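PDB 1DYS: endoglucanase from Humicola insolens, which catalyses the internal hydrolysis of (1->4)-beta-D-glucosidic linkages in cellulose, as a family 6 glycoside hydrolase that takes part in recycling plant biomass. Local coordinates for residues Q26-S30 / R31-T35; A69-A72 / K73-E77; W330-A333 / Y334-M337. All coordinates share one frame; numbering follows the deposited sequence.

Contact 1 of 3, residues Q26-S30 / R31-T35; sequences QAFLS and RGDQT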
ATOM      1  N   GLN A  26       6.798   7.251  24.640  1.00 18.69           N
ATOM      2  CA  GLN A  26       5.884   8.221  25.268  1.00 22.07           C
ATOM      3  C   GLN A  26       4.667   7.575  25.912  1.00 26.43           C
ATOM      4  O   GLN A  26       4.252   7.972  27.019  1.00 24.10           O
ATOM      5  CB  GLN A  26       5.400   9.201  24.177  1.00 22.74           C
ATOM      6  CG  GLN A  26       6.533  10.114  23.690  1.00 21.81           C
ATOM      7  CD  GLN A  26       6.177  10.827  22.406  1.00 26.15           C
ATOM      8  OE1 GLN A  26       7.004  11.362  21.664  1.00 29.54           O
ATOM      9  NE2 GLN A  26       4.901  10.869  22.037  1.00 28.77           N
ATOM     10  N   ALA A  27       4.026   6.577  25.300  1.00 22.76           N
ATOM     11  CA  ALA A  27       2.840   5.926  25.848  1.00 22.86           C
ATOM     12  C   ALA A  27       3.116   5.270  27.188  1.00 26.56           C
ATOM     13  O   ALA A  27       2.382   5.452  28.174  1.00 29.72           O
ATOM     14  CB  ALA A  27       2.256   4.918  24.857  1.00 21.10           C
ATOM     15  N   PHE A  28       4.220   4.538  27.305  1.00 24.85           N
ATOM     16  CA  PHE A  28       4.596   3.906  28.559  1.00 23.17           C
ATOM     17  C   PHE A  28       4.873   4.985  29.609  1.00 24.62           C
ATOM     18  O   PHE A  28       4.314   4.899  30.702  1.00 31.47           O
ATOM     19  CB  PHE A  28       5.832   3.023  28.396  1.00 17.75           C
ATOM     20  CG  PHE A  28       5.523   1.656  27.854  1.00 20.87           C
ATOM     21  CD1 PHE A  28       4.570   0.827  28.424  1.00 18.88           C
ATOM     22  CD2 PHE A  28       6.193   1.246  26.703  1.00 17.62           C
ATOM     23  CE1 PHE A  28       4.303  -0.423  27.882  1.00 23.06           C
ATOM     24  CE2 PHE A  28       5.931  -0.018  26.176  1.00 17.25           C
ATOM     25  CZ  PHE A  28       5.014  -0.840  26.750  1.00 19.95           C
ATOM     26  N   LEU A  29       5.647   6.013  29.259  1.00 23.80           N
ATOM     27  CA  LEU A  29       5.917   7.080  30.223  1.00 32.14           C
ATOM     28  C   LEU A  29       4.620   7.667  30.786  1.00 35.33           C
ATOM     29  O   LEU A  29       4.467   7.811  32.010  1.00 35.15           O
ATOM     30  CB  LEU A  29       6.715   8.194  29.589  1.00 29.77           C
ATOM     31  CG  LEU A  29       8.212   8.293  29.663  1.00 35.01           C
ATOM     32  CD1 LEU A  29       8.667   9.653  29.186  1.00 34.32           C
ATOM     33  CD2 LEU A  29       8.762   7.933  31.018  1.00 39.08           C
ATOM     34  N   SER A  30       3.641   7.934  29.938  1.00 34.71           N
ATOM     35  CA  SER A  30       2.356   8.505  30.301  1.00 37.80           C
ATOM     36  C   SER A  30       1.466   7.712  31.232  1.00 38.86           C
ATOM     37  O   SER A  30       0.400   8.158  31.686  1.00 38.27           O
ATOM     38  CB  SER A  30       1.615   8.805  28.985  1.00 38.75           C
ATOM     39  OG  SER A  30       2.391   9.754  28.251  0.50 38.25           O
ATOM     40  N   ARG A  31       1.822   6.484  31.554  1.00 35.46           N
ATOM     41  CA  ARG A  31       1.140   5.628  32.501  1.00 32.92           C
ATOM     42  C   ARG A  31       2.074   5.367  33.683  1.00 34.41           C
ATOM     43  O   ARG A  31       1.834   4.460  34.476  1.00 36.73           O
ATOM     44  CB  ARG A  31       0.664   4.331  31.869  1.00 37.41           C
ATOM     45  CG  ARG A  31      -0.241   4.614  30.668  1.00 30.23           C
ATOM     46  CD  ARG A  31      -0.888   3.338  30.202  1.00 38.62           C
ATOM     47  NE  ARG A  31       0.072   2.248  29.971  1.00 36.87           N
ATOM     48  CZ  ARG A  31       0.346   1.858  28.720  1.00 38.36           C
ATOM     49  NH1 ARG A  31      -0.233   2.485  27.695  1.00 24.37           N
ATOM     50  NH2 ARG A  31       1.198   0.865  28.533  1.00 39.97           N
ATOM     51  N   GLY A  32       3.174   6.108  33.742  1.00 30.79           N
ATOM     52  CA  GLY A  32       4.160   5.970  34.806  1.00 32.88           C
ATOM     53  C   GLY A  32       5.018   4.715  34.714  1.00 34.01           C
ATOM     54  O   GLY A  32       5.782   4.384  35.626  1.00 29.91           O
ATOM     55  N   ASP A  33       4.942   4.037  33.567  1.00 28.54           N
ATOM     56  CA  ASP A  33       5.703   2.813  33.369  1.00 21.21           C
ATOM     57  C   ASP A  33       7.091   3.114  32.811  1.00 28.79           C
ATOM     58  O   ASP A  33       7.352   3.113  31.603  1.00 27.97           O
ATOM     59  CB  ASP A  33       4.906   1.857  32.503  1.00 21.50           C
ATOM     60  CG  ASP A  33       5.540   0.506  32.319  1.00 20.79           C
ATOM     61  OD1 ASP A  33       6.652   0.258  32.844  1.00 23.24           O
ATOM     62  OD2 ASP A  33       4.904  -0.346  31.650  1.00 23.15           O
ATOM     63  N   GLN A  34       8.020   3.334  33.755  1.00 25.22           N
ATOM     64  CA  GLN A  34       9.396   3.655  33.413  1.00 22.75           C
ATOM     65  C   GLN A  34      10.149   2.425  32.909  1.00 22.82           C
ATOM     66  O   GLN A  34      11.050   2.581  32.075  1.00 26.92           O
ATOM     67  CB  GLN A  34      10.186   4.137  34.637  1.00 31.62           C
ATOM     68  CG  GLN A  34      10.370   5.632  34.692  1.00 39.47           C
ATOM     69  CD  GLN A  34       9.032   6.345  34.722  1.00 45.04           C
ATOM     70  OE1 GLN A  34       8.776   7.300  33.997  1.00 50.64           O
ATOM     71  NE2 GLN A  34       8.141   5.851  35.583  1.00 52.85           N
ATOM     72  N   THR A  35       9.816   1.283  33.482  1.00 20.80           N
ATOM     73  CA  THR A  35      10.468   0.026  33.147  1.00 21.60           C
ATOM     74  C   THR A  35      10.298  -0.293  31.664  1.00 18.34           C
ATOM     75  O   THR A  35      11.276  -0.594  30.971  1.00 20.03           O
ATOM     76  CB  THR A  35       9.961  -1.141  33.997  1.00 27.01           C
ATOM     77  OG1 THR A  35      10.425  -0.937  35.353  1.00 28.82           O
ATOM     78  CG2 THR A  35      10.521  -2.468  33.508  1.00 27.13           C
TER
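Phe28 and Asp33 are tied by a backbone bond that closes helix 15-29: Asp33 N donates to Phe28 O at 3.1 Å. Gly32 N bonds to Leu29 O at 2.8 Å, and with Gly32 at positive phi (73°) the pair meets the definition of a Schellman motif. Arg31 N also reaches Phe28 O, from the face of the carbonyl plane opposite to Asp33 N, so this one oxygen at the helix end holds two donors.

The close packing lies round the Phe28 ring. Phe28 CD1 touches both Asp33 OD2 and Arg31 NH2, each at 3.4 Å and each coming in obliquely. The Arg31 chain turns at chi3 (-52°), which folds the guanidinium back beside the ring with its plane steeply inclined to that of the phenyl; one guanidinium face looks onto Ala27 O. Its NH1 goes on to Gln336 OE1, which fixes the group from its far end. Asp33 is the N-cap of helix 34-46 and bonds through OD2 to Asn36 ND2, so the carboxylate that flanks the ring is itself anchored.

The other side faces solvent: Gly32 and Gln34 are exposed, and the Gln34 side chain, bent at chi2, crosses that of Leu29 at about a right angle.

Two helix ends thus share one short turn at the surface of the domain. Phe28 packs on Ala37 and Val40 of helix 34-46 and also on Gln336 and Thr339 of helix 332-340.

Contact 2 of 3, residues A69-A72 / K73-E77; sequences ARAA and KARGE
Ala72 O receives two backbone donors, Arg75 N and Glu77 N, both at 3.0 Å and from opposite faces of the carbonyl plane. The bond from Glu77 N, together with Gly76 N to Lys73 O, forms a Schellman motif with Gly76 as its C-prime residue; it ends helix 60-74 within the beta-alpha-beta unit that runs from strand 51-53 to strand 79-85.

Arg75 folds back over this end. Its CB only skirts Ala72 O, whereas Arg75 CG, placed between the backbone N and the carbonyl carbon (chi1 45°), comes to 3.3 Å from Ala72 O. CD passes Ala71 O more distantly. Arg75 NE makes the salt bridge, 2.6 Å to Glu77 OE2, which it meets from above the carboxylate plane. Beyond it the guanidinium lies with one face on Ala72 CA: CZ sits over that carbon, Arg75 NH1 is 3.5 Å from Ala72 CA, and NH2 rests against Ala72 CB while adding a weak bond to Glu77 OE2.

Replacing Glu77 by an alanine would probably leave the Arg75 guanidinium without its mate and free to swing away from Ala72.

On the inner side, Ala72 packs against Leu12 and Pro79, which sets the helix end against the start of strand 79-85. Arg70 points elsewhere and forms a salt bridge with Asp129.

The Glu77 chain, extended beyond CG (chi2 -175°), runs beside the Ala72 carbonyl with CB and CG close to its oxygen, and brings OE1, the carboxylate oxygen not used by Arg75 NE, to 3.4 Å from Ala72 CB.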
ATOM      1  N   ALA A  69      25.101   4.792   8.530  1.00 19.23           N
ATOM      2  CA  ALA A  69      26.217   3.880   8.639  1.00 15.96           C
ATOM      3  C   ALA A  69      27.524   4.705   8.740  1.00 22.11           C
ATOM      4  O   ALA A  69      28.319   4.439   9.622  1.00 21.63           O
ATOM      5  CB  ALA A  69      26.342   2.874   7.509  1.00 18.59           C
ATOM      6  N   ARG A  70      27.655   5.723   7.897  1.00 22.18           N
ATOM      7  CA  ARG A  70      28.860   6.554   7.924  1.00 22.08           C
ATOM      8  C   ARG A  70      28.971   7.381   9.196  1.00 27.11           C
ATOM      9  O   ARG A  70      30.091   7.593   9.684  1.00 30.23           O
ATOM     10  CB  ARG A  70      28.899   7.459   6.692  1.00 19.06           C
ATOM     11  CG  ARG A  70      29.017   6.667   5.400  1.00 22.53           C
ATOM     12  CD  ARG A  70      29.100   7.555   4.157  1.00 23.54           C
ATOM     13  NE  ARG A  70      29.588   6.710   3.051  1.00 21.57           N
ATOM     14  CZ  ARG A  70      29.195   6.867   1.798  1.00 16.33           C
ATOM     15  NH1 ARG A  70      28.379   7.862   1.494  1.00 23.70           N
ATOM     16  NH2 ARG A  70      29.681   6.015   0.881  1.00 20.71           N
ATOM     17  N   ALA A  71      27.864   7.799   9.803  1.00 24.69           N
ATOM     18  CA  ALA A  71      27.887   8.528  11.063  1.00 27.59           C
ATOM     19  C   ALA A  71      28.268   7.612  12.225  1.00 33.23           C
ATOM     20  O   ALA A  71      28.949   8.003  13.185  1.00 34.34           O
ATOM     21  CB  ALA A  71      26.529   9.166  11.353  1.00 32.45           C
ATOM     22  N   ALA A  72      27.836   6.358  12.159  1.00 25.47           N
ATOM     23  CA  ALA A  72      28.122   5.375  13.189  1.00 25.49           C
ATOM     24  C   ALA A  72      29.617   5.077  13.192  1.00 30.33           C
ATOM     25  O   ALA A  72      30.308   5.067  14.197  1.00 28.16           O
ATOM     26  CB  ALA A  72      27.311   4.100  12.980  1.00 21.10           C
ATOM     27  N   LYS A  73      30.134   4.919  11.980  1.00 30.08           N
ATOM     28  CA  LYS A  73      31.552   4.574  11.809  1.00 34.22           C
ATOM     29  C   LYS A  73      32.423   5.752  12.206  1.00 32.67           C
ATOM     30  O   LYS A  73      33.533   5.554  12.709  1.00 28.18           O
ATOM     31  CB  LYS A  73      31.649   4.020  10.409  1.00 41.50           C
ATOM     32  CG  LYS A  73      32.577   4.718   9.460  1.00 48.31           C
ATOM     33  CD  LYS A  73      33.931   4.031   9.423  1.00 50.90           C
ATOM     34  CE  LYS A  73      33.873   2.606   8.902  1.00 59.96           C
ATOM     35  NZ  LYS A  73      32.792   2.393   7.898  1.00 60.78           N
ATOM     36  N   ALA A  74      31.889   6.975  12.110  1.00 30.13           N
ATOM     37  CA  ALA A  74      32.602   8.160  12.570  1.00 35.21           C
ATOM     38  C   ALA A  74      32.652   8.262  14.088  1.00 42.35           C
ATOM     39  O   ALA A  74      33.577   8.941  14.569  1.00 45.03           O
ATOM     40  CB  ALA A  74      32.011   9.441  11.997  1.00 29.40           C
ATOM     41  N   ARG A  75      31.789   7.613  14.869  1.00 40.77           N
ATOM     42  CA  ARG A  75      31.950   7.684  16.325  1.00 36.94           C
ATOM     43  C   ARG A  75      32.619   6.417  16.849  1.00 36.22           C
ATOM     44  O   ARG A  75      32.554   6.091  18.033  1.00 37.82           O
ATOM     45  CB  ARG A  75      30.654   7.970  17.069  1.00 43.25           C
ATOM     46  CG  ARG A  75      29.496   7.158  16.564  1.00 44.99           C
ATOM     47  CD  ARG A  75      28.166   7.556  17.204  1.00 49.43           C
ATOM     48  NE  ARG A  75      27.287   6.384  17.072  1.00 43.11           N
ATOM     49  CZ  ARG A  75      26.336   6.270  16.154  1.00 44.77           C
ATOM     50  NH1 ARG A  75      26.091   7.241  15.292  1.00 39.44           N
ATOM     51  NH2 ARG A  75      25.605   5.163  16.116  1.00 46.52           N
ATOM     52  N   GLY A  76      33.285   5.695  15.948  1.00 33.79           N
ATOM     53  CA  GLY A  76      34.047   4.526  16.274  1.00 34.23           C
ATOM     54  C   GLY A  76      33.375   3.181  16.154  1.00 38.37           C
ATOM     55  O   GLY A  76      33.991   2.145  16.438  1.00 35.19           O
ATOM     56  N   GLU A  77      32.125   3.163  15.708  1.00 32.72           N
ATOM     57  CA  GLU A  77      31.422   1.884  15.568  1.00 27.88           C
ATOM     58  C   GLU A  77      31.823   1.162  14.295  1.00 25.54           C
ATOM     59  O   GLU A  77      32.490   1.682  13.395  1.00 23.07           O
ATOM     60  CB  GLU A  77      29.918   2.157  15.594  1.00 29.69           C
ATOM     61  CG  GLU A  77      29.485   2.984  16.806  1.00 29.74           C
ATOM     62  CD  GLU A  77      27.981   3.146  16.883  1.00 34.45           C
ATOM     63  OE1 GLU A  77      27.254   2.569  16.051  1.00 35.54           O
ATOM     64  OE2 GLU A  77      27.544   3.875  17.792  1.00 37.17           O
TER

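Contact 3 of 3, residues W330-A333 / Y334-M337; sequences WFDA and YAQM
Phe331 offers one ring face to Tyr334 CB, a CH-pi contact in which that carbon stands 3.7 Å from the ring centroid and 20° off the normal. The two rings themselves meet obliquely, with their planes at 36°. One face of the Tyr334 ring carries Met337 CE, 3.3 Å above the plane and over its centre; the bend at the end of the Met337 chain (chi3 70°) turns the methyl onto it. The Trp330 indole has Asp332 OD1 at its edge, in the ring plane, while Trp330 CZ2 touches Ala335 CB at 3.6 Å.

Phe331 is the N-cap residue of helix 332-340. Its O accepts Ala335 N, and Gln336 N to Asp332 O and Met337 N to Ala333 O continue the first turns.

Asp332 joins the two sides of this helix start. Asp332 OD1 uses its anti lone pair for Trp330 NE1, at 2.8 Å, and is also bonded to Thr24 OG1 of helix 15-29. Asp332 OD2 takes Gln336 NE2 at 2.9 Å, from above the carboxylate plane; the amide oxygen of Gln336 goes to Arg31 NH1. The Tyr334 hydroxyl reaches Val285 O.

Trp330 stands at a boundary: its side chain is about 4 Å from that of Glu314, a probable substrate-binding residue, and its backbone N bonds to Glu97 OE1 of the second subunit.

With bonding partners at both oxygens and a place in the first turn of a helix, Asp332 is likely to stay ionised, and its bond to Trp330 NE1, with the CZ2 packing on Ala335, probably limits the rotation of the indole beside Glu314.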
ATOM      1  N   TRP A 330       1.915   2.198  11.673  1.00 15.69           N
ATOM      2  CA  TRP A 330       2.306   1.969  13.057  1.00 16.18           C
ATOM      3  C   TRP A 330       1.108   1.546  13.894  1.00 14.06           C
ATOM      4  O   TRP A 330      -0.005   2.061  13.791  1.00 18.94           O
ATOM      5  CB  TRP A 330       2.906   3.264  13.598  1.00 17.74           C
ATOM      6  CG  TRP A 330       3.542   2.994  14.931  1.00 15.93           C
ATOM      7  CD1 TRP A 330       3.135   3.398  16.149  1.00 16.88           C
ATOM      8  CD2 TRP A 330       4.765   2.260  15.118  1.00 17.09           C
ATOM      9  NE1 TRP A 330       4.011   2.963  17.144  1.00 15.83           N
ATOM     10  CE2 TRP A 330       5.025   2.273  16.493  1.00 15.02           C
ATOM     11  CE3 TRP A 330       5.654   1.592  14.276  1.00 16.31           C
ATOM     12  CZ2 TRP A 330       6.127   1.643  17.075  1.00 14.94           C
ATOM     13  CZ3 TRP A 330       6.769   0.978  14.822  1.00 17.53           C
ATOM     14  CH2 TRP A 330       6.992   0.988  16.222  1.00 16.24           C
ATOM     15  N   PHE A 331       1.322   0.526  14.714  1.00 16.09           N
ATOM     16  CA  PHE A 331       0.301  -0.104  15.539  1.00 14.41           C
ATOM     17  C   PHE A 331       0.838  -0.068  16.972  1.00 16.69           C
ATOM     18  O   PHE A 331       1.454  -1.047  17.411  1.00 15.30           O
ATOM     19  CB  PHE A 331       0.068  -1.530  15.026  1.00 16.27           C
ATOM     20  CG  PHE A 331      -1.036  -2.327  15.673  1.00 17.29           C
ATOM     21  CD1 PHE A 331      -1.872  -1.772  16.632  1.00 18.71           C
ATOM     22  CD2 PHE A 331      -1.262  -3.638  15.280  1.00 15.36           C
ATOM     23  CE1 PHE A 331      -2.897  -2.508  17.210  1.00 18.22           C
ATOM     24  CE2 PHE A 331      -2.271  -4.392  15.853  1.00 16.90           C
ATOM     25  CZ  PHE A 331      -3.080  -3.817  16.814  1.00 19.20           C
ATOM     26  N   ASP A 332       0.636   1.108  17.600  1.00 17.34           N
ATOM     27  CA  ASP A 332       1.318   1.304  18.883  1.00 19.24           C
ATOM     28  C   ASP A 332       0.914   0.365  19.988  1.00 16.36           C
ATOM     29  O   ASP A 332       1.796  -0.006  20.778  1.00 16.52           O
ATOM     30  CB  ASP A 332       1.226   2.789  19.263  1.00 15.59           C
ATOM     31  CG  ASP A 332       2.288   3.128  20.295  1.00 18.84           C
ATOM     32  OD1 ASP A 332       3.465   3.141  19.884  1.00 18.37           O
ATOM     33  OD2 ASP A 332       1.926   3.392  21.469  1.00 21.30           O
ATOM     34  N   ALA A 333      -0.339  -0.113  20.066  1.00 16.52           N
ATOM     35  CA  ALA A 333      -0.657  -1.082  21.106  1.00 16.87           C
ATOM     36  C   ALA A 333       0.129  -2.399  20.904  1.00 13.54           C
ATOM     37  O   ALA A 333       0.413  -3.095  21.874  1.00 16.52           O
ATOM     38  CB  ALA A 333      -2.156  -1.366  21.082  1.00 20.56           C
ATOM     39  N   TYR A 334       0.368  -2.704  19.634  1.00 15.39           N
ATOM     40  CA  TYR A 334       1.147  -3.908  19.347  1.00 14.46           C
ATOM     41  C   TYR A 334       2.601  -3.711  19.779  1.00 15.06           C
ATOM     42  O   TYR A 334       3.163  -4.664  20.337  1.00 16.95           O
ATOM     43  CB  TYR A 334       0.988  -4.273  17.880  1.00 14.33           C
ATOM     44  CG  TYR A 334       1.423  -5.673  17.547  1.00 16.96           C
ATOM     45  CD1 TYR A 334       2.780  -5.935  17.373  1.00 12.69           C
ATOM     46  CD2 TYR A 334       0.548  -6.720  17.384  1.00 17.31           C
ATOM     47  CE1 TYR A 334       3.237  -7.207  17.053  1.00 14.54           C
ATOM     48  CE2 TYR A 334       0.962  -7.991  17.059  1.00 16.18           C
ATOM     49  CZ  TYR A 334       2.322  -8.222  16.895  1.00 14.97           C
ATOM     50  OH  TYR A 334       2.742  -9.490  16.594  1.00 16.04           O
ATOM     51  N   ALA A 335       3.144  -2.530  19.487  1.00 17.05           N
ATOM     52  CA  ALA A 335       4.485  -2.189  19.923  1.00 18.69           C
ATOM     53  C   ALA A 335       4.594  -2.214  21.456  1.00 18.05           C
ATOM     54  O   ALA A 335       5.559  -2.799  21.969  1.00 16.39           O
ATOM     55  CB  ALA A 335       4.904  -0.817  19.429  1.00 16.72           C
ATOM     56  N   GLN A 336       3.592  -1.752  22.169  1.00 17.93           N
ATOM     57  CA  GLN A 336       3.596  -1.862  23.640  1.00 16.33           C
ATOM     58  C   GLN A 336       3.593  -3.319  24.044  1.00 14.31           C
ATOM     59  O   GLN A 336       4.374  -3.759  24.909  1.00 18.81           O
ATOM     60  CB  GLN A 336       2.391  -1.077  24.222  1.00 16.97           C
ATOM     61  CG  GLN A 336       2.536   0.423  24.015  1.00 21.18           C
ATOM     62  CD  GLN A 336       1.280   1.122  24.517  1.00 22.27           C
ATOM     63  OE1 GLN A 336       0.898   0.848  25.668  1.00 26.15           O
ATOM     64  NE2 GLN A 336       0.663   1.948  23.694  1.00 19.55           N
ATOM     65  N   MET A 337       2.803  -4.193  23.419  1.00 16.42           N
ATOM     66  CA  MET A 337       2.772  -5.609  23.702  1.00 15.57           C
ATOM     67  C   MET A 337       4.124  -6.279  23.498  1.00 19.15           C
ATOM     68  O   MET A 337       4.652  -7.064  24.308  1.00 17.09           O
ATOM     69  CB  MET A 337       1.666  -6.321  22.908  1.00 12.96           C
ATOM     70  CG  MET A 337       1.768  -7.839  22.970  1.00 13.77           C
ATOM     71  SD  MET A 337       0.946  -8.746  21.638  1.00 17.79           S
ATOM     72  CE  MET A 337       2.063  -8.271  20.303  1.00 15.11           C
TER

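In the fold
Along the chain the contacts come in series, and all three lie at helix ends: contact 1 where helix 15-29 gives way to helix 34-46, contact 2 at the close of helix 60-74, contact 3 at the start of helix 332-340. Contacts 1 and 3, with centres about 14 Å apart, touch where Phe28 CZ packs on Gln336 O and Ala27 CB on Asp332 OD2, so an early helix and the last one of the catalytic domain are joined. Contact 2 stands apart, its centre about 31 Å from contact 1 and 30 Å from contact 3, on a helix leading into strand 79-85 of the parallel sheet.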